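Local coordinates for protein diol-dehydratase (Roseburia inulinivorans, PDB 5I2A) that probably works as a glycyl radical lyase that dehydrates 1,2-propanediol without any need for vitamin B12, at residues S12-R17 against I316-V321; E260-A265 against E310-L315; Y293-Y298 against A359-S364. One frame throughout, in Å; residues are numbered along the deposited sequence. Where two conformers were deposited one is given.

Contact 1. Residues S12-R17 against I316-V321; sequences SDRIKR and IDCIWV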
loop_
_atom_site.group_PDB
_atom_site.type_symbol
_atom_site.label_atom_id
_atom_site.label_comp_id
_atom_site.label_asym_id
_atom_site.label_seq_id
_atom_site.Cartn_x
_atom_site.Cartn_y
_atom_site.Cartn_z
ATOM N N SER A 12 -0.410 -27.813 -44.001
ATOM C CA SER A 12 0.345 -29.007 -43.622
ATOM C C SER A 12 -0.524 -30.063 -42.935
ATOM O O SER A 12 -1.473 -29.731 -42.220
ATOM C CB SER A 12 1.506 -28.624 -42.706
ATOM O OG SER A 12 2.079 -29.767 -42.098
ATOM N N ASP A 13 -0.179 -31.333 -43.136
ATOM C CA ASP A 13 -0.955 -32.432 -42.568
ATOM C C ASP A 13 -0.757 -32.522 -41.055
ATOM O O ASP A 13 -1.522 -33.190 -40.358
ATOM C CB ASP A 13 -0.589 -33.771 -43.239
ATOM C CG ASP A 13 0.851 -34.203 -42.973
ATOM O OD1 ASP A 13 1.759 -33.344 -42.963
ATOM O OD2 ASP A 13 1.074 -35.415 -42.774
ATOM N N ARG A 14 0.269 -31.843 -40.555
ATOM C CA ARG A 14 0.522 -31.764 -39.112
ATOM C C ARG A 14 -0.651 -31.133 -38.353
ATOM O O ARG A 14 -0.995 -31.560 -37.258
ATOM C CB ARG A 14 1.798 -30.948 -38.849
ATOM C CG ARG A 14 2.233 -30.859 -37.386
ATOM C CD ARG A 14 3.261 -29.745 -37.197
ATOM N NE ARG A 14 4.281 -29.753 -38.245
ATOM C CZ ARG A 14 5.462 -30.354 -38.141
ATOM N NH1 ARG A 14 5.792 -30.996 -37.028
ATOM N NH2 ARG A 14 6.316 -30.314 -39.151
ATOM N N ILE A 15 -1.263 -30.119 -38.957
ATOM C CA ILE A 15 -2.216 -29.265 -38.250
ATOM C C ILE A 15 -3.408 -30.031 -37.676
ATOM O O ILE A 15 -3.720 -29.902 -36.503
ATOM C CB ILE A 15 -2.726 -28.130 -39.171
ATOM C CG1 ILE A 15 -1.542 -27.322 -39.704
ATOM C CG2 ILE A 15 -3.727 -27.237 -38.438
ATOM C CD1 ILE A 15 -0.488 -26.955 -38.657
ATOM N N LYS A 16 -4.061 -30.846 -38.488
ATOM C CA LYS A 16 -5.210 -31.602 -38.002
ATOM C C LYS A 16 -4.834 -32.540 -36.857
ATOM O O LYS A 16 -5.624 -32.756 -35.933
ATOM C CB LYS A 16 -5.856 -32.404 -39.137
ATOM C CG LYS A 16 -7.039 -33.243 -38.674
ATOM C CD LYS A 16 -7.788 -33.851 -39.852
ATOM C CE LYS A 16 -9.166 -34.331 -39.427
ATOM N NZ LYS A 16 -9.081 -35.441 -38.446
ATOM N N ARG A 17 -3.628 -33.094 -36.902
ATOM C CA ARG A 17 -3.206 -33.975 -35.820
ATOM C C ARG A 17 -2.947 -33.171 -34.538
ATOM O O ARG A 17 -3.268 -33.626 -33.442
ATOM C CB ARG A 17 -1.966 -34.785 -36.225
ATOM C CG ARG A 17 -2.219 -35.707 -37.458
ATOM C CD ARG A 17 -1.119 -36.757 -37.621
ATOM N NE ARG A 17 0.145 -36.159 -38.024
ATOM C CZ ARG A 17 0.506 -35.953 -39.286
ATOM N NH1 ARG A 17 -0.303 -36.310 -40.272
ATOM N NH2 ARG A 17 1.678 -35.398 -39.566
ATOM N N ILE A 316 2.509 -20.270 -38.396
ATOM C CA ILE A 316 1.377 -19.475 -37.956
ATOM C C ILE A 316 0.211 -20.389 -37.558
ATOM O O ILE A 316 -0.427 -20.181 -36.518
ATOM C CB ILE A 316 0.943 -18.485 -39.046
ATOM C CG1 ILE A 316 2.057 -17.459 -39.285
ATOM C CG2 ILE A 316 -0.341 -17.791 -38.649
ATOM C CD1 ILE A 316 1.798 -16.519 -40.469
ATOM N N ASP A 317 -0.045 -21.414 -38.370
ATOM C CA ASP A 317 -1.062 -22.402 -38.041
ATOM C C ASP A 317 -0.773 -23.042 -36.677
ATOM O O ASP A 317 -1.684 -23.277 -35.878
ATOM C CB ASP A 317 -1.153 -23.491 -39.117
ATOM C CG ASP A 317 -1.745 -22.986 -40.430
ATOM O OD1 ASP A 317 -2.191 -21.820 -40.499
ATOM O OD2 ASP A 317 -1.765 -23.768 -41.402
ATOM N N CYS A 318 0.498 -23.331 -36.423
ATOM C CA CYS A 318 0.894 -23.912 -35.145
ATOM C C CYS A 318 0.576 -22.959 -33.973
ATOM O O CYS A 318 0.124 -23.398 -32.919
ATOM C CB CYS A 318 2.380 -24.279 -35.159
ATOM S SG CYS A 318 2.764 -25.848 -36.044
ATOM N N ILE A 319 0.801 -21.662 -34.172
ATOM C CA ILE A 319 0.477 -20.672 -33.146
ATOM C C ILE A 319 -1.035 -20.613 -32.905
ATOM O O ILE A 319 -1.471 -20.550 -31.763
ATOM C CB ILE A 319 1.010 -19.282 -33.516
ATOM C CG1 ILE A 319 2.534 -19.284 -33.437
ATOM C CG2 ILE A 319 0.424 -18.182 -32.596
ATOM C CD1 ILE A 319 3.155 -18.033 -33.963
ATOM N N TRP A 320 -1.819 -20.678 -33.981
ATOM C CA TRP A 320 -3.270 -20.706 -33.860
ATOM C C TRP A 320 -3.686 -21.906 -33.015
ATOM O O TRP A 320 -4.544 -21.784 -32.138
ATOM C CB TRP A 320 -3.919 -20.748 -35.235
ATOM C CG TRP A 320 -4.362 -19.418 -35.833
ATOM C CD1 TRP A 320 -5.565 -19.154 -36.441
ATOM C CD2 TRP A 320 -3.626 -18.181 -35.861
ATOM N NE1 TRP A 320 -5.602 -17.853 -36.872
ATOM C CE2 TRP A 320 -4.431 -17.232 -36.531
ATOM C CE3 TRP A 320 -2.364 -17.788 -35.403
ATOM C CZ2 TRP A 320 -4.014 -15.922 -36.752
ATOM C CZ3 TRP A 320 -1.956 -16.481 -35.625
ATOM C CH2 TRP A 320 -2.778 -15.568 -36.291
ATOM N N VAL A 321 -3.060 -23.059 -33.243
ATOM C CA VAL A 321 -3.392 -24.227 -32.425
ATOM C C VAL A 321 -3.027 -23.985 -30.955
ATOM O O VAL A 321 -3.834 -24.225 -30.059
ATOM C CB VAL A 321 -2.693 -25.514 -32.931
ATOM C CG1 VAL A 321 -2.912 -26.660 -31.957
ATOM C CG2 VAL A 321 -3.228 -25.889 -34.313
HETATM O O HOH W 1 0.207 -25.578 -42.298
#
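I15 reaches D317 with CG1 set anti to its own carbonyl carbon (chi1 -56°), and a second bend at chi2 turns CD1 onto the CB of D317, 3.6 Å away. The isoleucine tip lies across the aspartate side chain and rests on its methylene. The other branch of I15, CG2, comes within 4.4 Å of V321 CG2, one turn further along helix 309-323. R14 adds its aliphatic part: CG anti to the backbone N (chi1 -176°) carries CD to 4.1 Å from C318 SG, and the bend at chi3 takes the guanidinium on to salt bridges with E243 and E314. No direct hydrogen bond joins the two segments. The polar link is a water that accepts from S12 N at 2.9 Å and donates to D317 OD2 at 2.8 Å; OD2 is also bonded to H373 and OD1 to Q313. In the turn that leads into helix 14-22, S12 OG takes the N-H of R14 in a capping bond of 3.2 Å. The contact is plain helix packing, seating the N-terminal helix on helix 309-323. Its chemistry is divided: the hydrocarbon parts of I15, R14, V321 and D317, with the C318 sulfur, make the direct contacts, while the buried D317 carboxylate is satisfied by the water, H373 and Q313.

Contact 2. Residues E260-A265 against E310-L315; sequences ESFQEA and EYAQEL
The F262 ring and the L315 side chain lie alongside each other but point opposite ways, F262 CD2 3.7 Å from L315 CD1. The same ring presents an edge to the other helix: A312 O sits near the ring plane, 3.7 Å from F262 CE2, and the CB of A312 is close to the same atom. L315 is forked between two neighbours. Its CD1 touches F262 and also the CB of Q263 at 3.8 Å, while CD2 lies against CG and CD of the glutamine, whose chain runs across the leucine. With CG anti to the backbone N (chi1 176°) and the chain extended beyond it, Q263 carries its amide past L315 CD2 to the phenol of Y311. There Y311 OH donates to Q263 OE1 at 2.7 Å, with the amide and ring planes 53° apart. The hydroxyl stands above the carbonyl plane, 45° out of it and off the lone pairs; OE1 itself lies in the plane of the tyrosine ring, at its edge. Cutting Q263 back to an alanine here would probably leave the Y311 hydroxyl without this acceptor and open a gap beside L315 CD2. The contact packs the first turn of helix 262-279 against helix 309-323, pairing an apolar layer of F262, A312 and L315 with a short polar bond to the Y311 hydroxyl, whose ring has L315 CG against one face.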
loop_
_atom_site.group_PDB
_atom_site.type_symbol
_atom_site.label_atom_id
_atom_site.label_comp_id
_atom_site.label_asym_id
_atom_site.label_seq_id
_atom_site.Cartn_x
_atom_site.Cartn_y
_atom_site.Cartn_z
ATOM N N GLU A 260 15.979 -13.649 -34.591
ATOM C CA GLU A 260 16.809 -13.707 -35.803
ATOM C C GLU A 260 16.154 -14.416 -36.989
ATOM O O GLU A 260 16.730 -14.487 -38.066
ATOM C CB GLU A 260 18.127 -14.418 -35.501
ATOM C CG GLU A 260 18.774 -13.999 -34.209
ATOM C CD GLU A 260 19.937 -13.066 -34.421
ATOM O OE1 GLU A 260 19.780 -12.074 -35.173
ATOM O OE2 GLU A 260 21.008 -13.336 -33.839
ATOM N N SER A 261 14.967 -14.964 -36.780
ATOM C CA SER A 261 14.261 -15.682 -37.832
ATOM C C SER A 261 12.761 -15.598 -37.609
ATOM O O SER A 261 12.318 -15.174 -36.538
ATOM C CB SER A 261 14.696 -17.146 -37.877
ATOM O OG SER A 261 14.201 -17.849 -36.755
ATOM N N PHE A 262 11.976 -16.000 -38.608
ATOM C CA PHE A 262 10.539 -15.960 -38.446
ATOM C C PHE A 262 10.134 -16.965 -37.372
ATOM O O PHE A 262 9.269 -16.673 -36.557
ATOM C CB PHE A 262 9.801 -16.240 -39.759
ATOM C CG PHE A 262 8.307 -16.081 -39.657
ATOM C CD1 PHE A 262 7.748 -14.844 -39.365
ATOM C CD2 PHE A 262 7.462 -17.162 -39.840
ATOM C CE1 PHE A 262 6.368 -14.691 -39.264
ATOM C CE2 PHE A 262 6.080 -17.018 -39.745
ATOM C CZ PHE A 262 5.536 -15.776 -39.455
ATOM N N GLN A 263 10.762 -18.139 -37.352
ATOM C CA GLN A 263 10.398 -19.112 -36.331
ATOM C C GLN A 263 10.769 -18.580 -34.930
ATOM O O GLN A 263 10.024 -18.787 -33.971
ATOM C CB GLN A 263 11.055 -20.475 -36.573
ATOM C CG GLN A 263 10.754 -21.473 -35.445
ATOM C CD GLN A 263 11.013 -22.923 -35.826
ATOM O OE1 GLN A 263 11.356 -23.225 -36.963
ATOM N NE2 GLN A 263 10.873 -23.823 -34.858
ATOM N N GLU A 264 11.909 -17.902 -34.816
ATOM C CA GLU A 264 12.296 -17.294 -33.536
ATOM C C GLU A 264 11.281 -16.222 -33.113
ATOM O O GLU A 264 10.909 -16.155 -31.945
ATOM C CB GLU A 264 13.701 -16.706 -33.610
ATOM C CG GLU A 264 14.784 -17.764 -33.434
ATOM C CD GLU A 264 16.194 -17.196 -33.311
ATOM O OE1 GLU A 264 16.369 -15.958 -33.228
ATOM O OE2 GLU A 264 17.133 -18.012 -33.279
ATOM N N ALA A 265 10.819 -15.417 -34.065
ATOM C CA ALA A 265 9.796 -14.423 -33.795
ATOM C C ALA A 265 8.515 -15.094 -33.308
ATOM O O ALA A 265 7.921 -14.645 -32.339
ATOM C CB ALA A 265 9.525 -13.580 -35.024
ATOM N N GLU A 310 5.252 -21.617 -47.365
ATOM C CA GLU A 310 4.579 -22.794 -46.840
ATOM C C GLU A 310 4.953 -23.035 -45.377
ATOM O O GLU A 310 4.101 -23.391 -44.565
ATOM C CB GLU A 310 4.907 -24.041 -47.678
ATOM C CG GLU A 310 4.197 -24.115 -49.025
ATOM C CD GLU A 310 4.648 -23.023 -49.974
ATOM O OE1 GLU A 310 3.797 -22.439 -50.673
ATOM O OE2 GLU A 310 5.859 -22.742 -50.003
ATOM N N TYR A 311 6.226 -22.862 -45.048
ATOM C CA TYR A 311 6.675 -23.109 -43.685
ATOM C C TYR A 311 6.206 -21.996 -42.757
ATOM O O TYR A 311 5.854 -22.252 -41.600
ATOM C CB TYR A 311 8.194 -23.238 -43.615
ATOM C CG TYR A 311 8.678 -23.688 -42.255
ATOM C CD1 TYR A 311 8.273 -24.908 -41.725
ATOM C CD2 TYR A 311 9.534 -22.896 -41.501
ATOM C CE1 TYR A 311 8.714 -25.333 -40.488
ATOM C CE2 TYR A 311 9.979 -23.313 -40.258
ATOM C CZ TYR A 311 9.562 -24.527 -39.759
ATOM O OH TYR A 311 9.987 -24.936 -38.527
ATOM N N ALA A 312 6.209 -20.771 -43.271
ATOM C CA ALA A 312 5.683 -19.632 -42.531
ATOM C C ALA A 312 4.215 -19.856 -42.166
ATOM O O ALA A 312 3.813 -19.597 -41.037
ATOM C CB ALA A 312 5.840 -18.350 -43.328
ATOM N N GLN A 313 3.428 -20.346 -43.122
ATOM C CA GLN A 313 2.018 -20.625 -42.887
ATOM C C GLN A 313 1.882 -21.730 -41.856
ATOM O O GLN A 313 1.016 -21.672 -40.986
ATOM C CB GLN A 313 1.296 -21.031 -44.176
ATOM C CG GLN A 313 -0.214 -21.206 -44.000
ATOM C CD GLN A 313 -0.923 -19.872 -43.743
ATOM O OE1 GLN A 313 -0.837 -18.941 -44.545
ATOM N NE2 GLN A 313 -1.609 -19.775 -42.611
ATOM N N GLU A 314 2.744 -22.736 -41.953
ATOM C CA GLU A 314 2.694 -23.843 -41.015
ATOM C C GLU A 314 2.984 -23.356 -39.590
ATOM O O GLU A 314 2.332 -23.782 -38.634
ATOM C CB GLU A 314 3.686 -24.943 -41.405
ATOM C CG GLU A 314 3.500 -26.220 -40.585
ATOM C CD GLU A 314 4.436 -27.347 -41.018
ATOM O OE1 GLU A 314 5.472 -27.051 -41.635
ATOM O OE2 GLU A 314 4.138 -28.517 -40.724
ATOM N N LEU A 315 3.960 -22.462 -39.458
ATOM C CA LEU A 315 4.305 -21.897 -38.154
ATOM C C LEU A 315 3.131 -21.101 -37.569
ATOM O O LEU A 315 2.795 -21.244 -36.400
ATOM C CB LEU A 315 5.543 -21.010 -38.259
ATOM C CG LEU A 315 6.891 -21.711 -38.462
ATOM C CD1 LEU A 315 7.968 -20.702 -38.837
ATOM C CD2 LEU A 315 7.312 -22.512 -37.235
#

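Contact 3. Residues Y293-Y298 against A359-S364; sequences YMYPYY and ATNDLS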
loop_
_atom_site.group_PDB
_atom_site.type_symbol
_atom_site.label_atom_id
_atom_site.label_comp_id
_atom_site.label_asym_id
_atom_site.label_seq_id
_atom_site.Cartn_x
_atom_site.Cartn_y
_atom_site.Cartn_z
ATOM N N TYR A 293 3.608 -6.327 -36.457
ATOM C CA TYR A 293 4.895 -6.466 -35.781
ATOM C C TYR A 293 5.644 -7.747 -36.140
ATOM O O TYR A 293 6.855 -7.804 -35.980
ATOM C CB TYR A 293 4.759 -6.334 -34.247
ATOM C CG TYR A 293 3.818 -7.276 -33.508
ATOM C CD1 TYR A 293 4.146 -8.611 -33.313
ATOM C CD2 TYR A 293 2.631 -6.806 -32.949
ATOM C CE1 TYR A 293 3.304 -9.458 -32.615
ATOM C CE2 TYR A 293 1.781 -7.654 -32.241
ATOM C CZ TYR A 293 2.126 -8.975 -32.079
ATOM O OH TYR A 293 1.299 -9.827 -31.390
ATOM N N MET A 294 4.955 -8.758 -36.655
ATOM C CA MET A 294 5.655 -9.970 -37.106
ATOM C C MET A 294 6.260 -9.799 -38.507
ATOM O O MET A 294 7.155 -10.554 -38.903
ATOM C CB MET A 294 4.714 -11.181 -37.113
ATOM C CG MET A 294 4.170 -11.574 -35.733
ATOM S SD MET A 294 5.476 -12.047 -34.598
ATOM C CE MET A 294 5.801 -13.737 -35.104
ATOM N N TYR A 295 5.768 -8.814 -39.252
ATOM C CA TYR A 295 6.100 -8.714 -40.664
ATOM C C TYR A 295 7.593 -8.497 -40.969
ATOM O O TYR A 295 8.112 -9.150 -41.870
ATOM C CB TYR A 295 5.281 -7.616 -41.350
ATOM C CG TYR A 295 5.505 -7.654 -42.835
ATOM C CD1 TYR A 295 5.028 -8.714 -43.602
ATOM C CD2 TYR A 295 6.242 -6.663 -43.468
ATOM C CE1 TYR A 295 5.262 -8.766 -44.978
ATOM C CE2 TYR A 295 6.477 -6.703 -44.826
ATOM C CZ TYR A 295 5.990 -7.751 -45.576
ATOM O OH TYR A 295 6.243 -7.764 -46.922
ATOM N N PRO A 296 8.288 -7.607 -40.228
ATOM C CA PRO A 296 9.714 -7.434 -40.539
ATOM C C PRO A 296 10.518 -8.729 -40.410
ATOM O O PRO A 296 11.458 -8.930 -41.170
ATOM C CB PRO A 296 10.181 -6.403 -39.497
ATOM C CG PRO A 296 8.967 -5.639 -39.163
ATOM C CD PRO A 296 7.846 -6.645 -39.201
ATOM N N TYR A 297 10.135 -9.594 -39.477
ATOM C CA TYR A 297 10.837 -10.856 -39.269
ATOM C C TYR A 297 10.512 -11.841 -40.380
ATOM O O TYR A 297 11.364 -12.605 -40.814
ATOM C CB TYR A 297 10.494 -11.432 -37.885
ATOM C CG TYR A 297 10.835 -10.421 -36.825
ATOM C CD1 TYR A 297 9.902 -9.470 -36.425
ATOM C CD2 TYR A 297 12.118 -10.351 -36.300
ATOM C CE1 TYR A 297 10.227 -8.499 -35.503
ATOM C CE2 TYR A 297 12.452 -9.389 -35.363
ATOM C CZ TYR A 297 11.503 -8.470 -34.964
ATOM O OH TYR A 297 11.829 -7.506 -34.044
ATOM N N TYR A 298 9.280 -11.793 -40.861
ATOM C CA TYR A 298 8.885 -12.623 -41.981
ATOM C C TYR A 298 9.610 -12.182 -43.257
ATOM O O TYR A 298 10.218 -12.990 -43.949
ATOM C CB TYR A 298 7.383 -12.554 -42.176
ATOM C CG TYR A 298 6.902 -13.182 -43.459
ATOM C CD1 TYR A 298 6.819 -14.560 -43.581
ATOM C CD2 TYR A 298 6.508 -12.400 -44.543
ATOM C CE1 TYR A 298 6.371 -15.152 -44.746
ATOM C CE2 TYR A 298 6.051 -12.990 -45.723
ATOM C CZ TYR A 298 5.987 -14.370 -45.808
ATOM O OH TYR A 298 5.546 -14.980 -46.954
ATOM N N ALA A 359 -2.313 -0.877 -44.349
ATOM C CA ALA A 359 -1.290 -1.658 -43.661
ATOM C C ALA A 359 -1.251 -3.114 -44.102
ATOM O O ALA A 359 -0.482 -3.907 -43.556
ATOM C CB ALA A 359 -1.510 -1.583 -42.145
ATOM N N THR A 360 -2.088 -3.463 -45.073
ATOM C CA THR A 360 -2.186 -4.838 -45.542
ATOM C C THR A 360 -0.831 -5.363 -45.988
ATOM O O THR A 360 -0.089 -4.665 -46.653
ATOM C CB THR A 360 -3.183 -4.950 -46.707
ATOM O OG1 THR A 360 -4.452 -4.446 -46.292
ATOM C CG2 THR A 360 -3.346 -6.391 -47.152
ATOM N N ASN A 361 -0.496 -6.581 -45.587
ATOM C CA ASN A 361 0.711 -7.226 -46.077
ATOM C C ASN A 361 0.478 -8.732 -46.225
ATOM O O ASN A 361 -0.646 -9.207 -46.053
ATOM C CB ASN A 361 1.905 -6.921 -45.161
ATOM C CG ASN A 361 1.702 -7.394 -43.725
ATOM O OD1 ASN A 361 1.234 -8.501 -43.477
ATOM N ND2 ASN A 361 2.104 -6.564 -42.771
ATOM N N ASP A 362 1.529 -9.479 -46.535
ATOM C CA ASP A 362 1.402 -10.921 -46.706
ATOM C C ASP A 362 0.853 -11.626 -45.460
ATOM O O ASP A 362 0.053 -12.553 -45.568
ATOM C CB ASP A 362 2.750 -11.542 -47.084
ATOM C CG ASP A 362 3.000 -11.540 -48.594
ATOM O OD1 ASP A 362 2.024 -11.593 -49.372
ATOM O OD2 ASP A 362 4.173 -11.506 -48.996
ATOM N N LEU A 363 1.294 -11.197 -44.282
ATOM C CA LEU A 363 0.842 -11.843 -43.053
ATOM C C LEU A 363 -0.641 -11.570 -42.795
ATOM O O LEU A 363 -1.319 -12.407 -42.205
ATOM C CB LEU A 363 1.687 -11.391 -41.853
ATOM C CG LEU A 363 3.141 -11.862 -41.851
ATOM C CD1 LEU A 363 3.840 -11.486 -40.557
ATOM C CD2 LEU A 363 3.222 -13.370 -42.052
ATOM N N SER A 364 -1.138 -10.413 -43.232
ATOM C CA SER A 364 -2.560 -10.096 -43.087
ATOM C C SER A 364 -3.424 -11.232 -43.679
ATOM O O SER A 364 -4.362 -11.718 -43.036
ATOM C CB SER A 364 -2.913 -8.762 -43.768
ATOM O OG SER A 364 -2.026 -7.722 -43.406
HETATM O O HOH W 2 3.626 -8.047 -47.914
HETATM O O HOH W 3 5.066 -13.860 -49.182
#
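N361 OD1 is held by two backbone N-H groups of the helix it caps, S364 N at 3.1 Å and, through a weak bond, L363 N. In return S364 OG accepts from N361 N at 2.9 Å, which completes a capping box at the start of helix 362-374. The amide so fixed is also a flat surface for Y295. Ring and amide planes lie only 13° apart and are stacked, with N361 ND2 3.6 Å from Y295 CG; the CB of N361 stands over the same ring face in a CH-pi contact. The chi1 of N361, 60°, puts CG between the backbone N and the carbonyl carbon, letting one side chain cap its helix and cover the tyrosine, while ND2 is bonded to the carbonyl of D291. L363 then wedges between the aromatic residues. Its CD1 packs on M294 CB at 3.6 Å, its CG meets the edge of the Y295 ring, and CD2 lies over the face of Y298, 4.2 Å from the ring centroid. D362 stands crosswise to Y298, ring and carboxylate planes 87° apart, and D362 CB is 3.9 Å from Y298 CE2. Water links the polar ends: one molecule lies between Y295 OH and D362 N, while a second lies unusually close to both D362 OD2 and Y298 OH, leaving that bridge less certain. The other carboxylate oxygen, OD1, takes the backbone N-H of D5. Here residues 293-298, which run into helix 295-303, meet the N-terminal end of helix 362-374: leucine and asparagine carbons cover tyrosine faces, the asparagine carbonyl is spent on capping the helix, and the Y295 hydroxyl reaches D362 N through a water.

From the N terminus, the chain enters helix 14-22 and closes its longest loop of the three at contact 1, where 12-17 meets 316-321. Contact 2, joining 260-265 to 310-315, falls wholly within that span. Contact 3 starts inside both loops, at 293-298, but ends beyond them at 359-364, so it crosses contacts 1 and 2. Helix 309-323 serves contacts 1 and 2, and E314 of contact 2 is also hydrogen-bonded to S12 of contact 1. F262 meets Y298 edge-to-face between contacts 2 and 3, while I316 touches L363 between contacts 1 and 3. Together they bind helices 14-22, 262-279, 295-303, 309-323 and 362-374 into one helical region of the pyruvate formate lyase-like part.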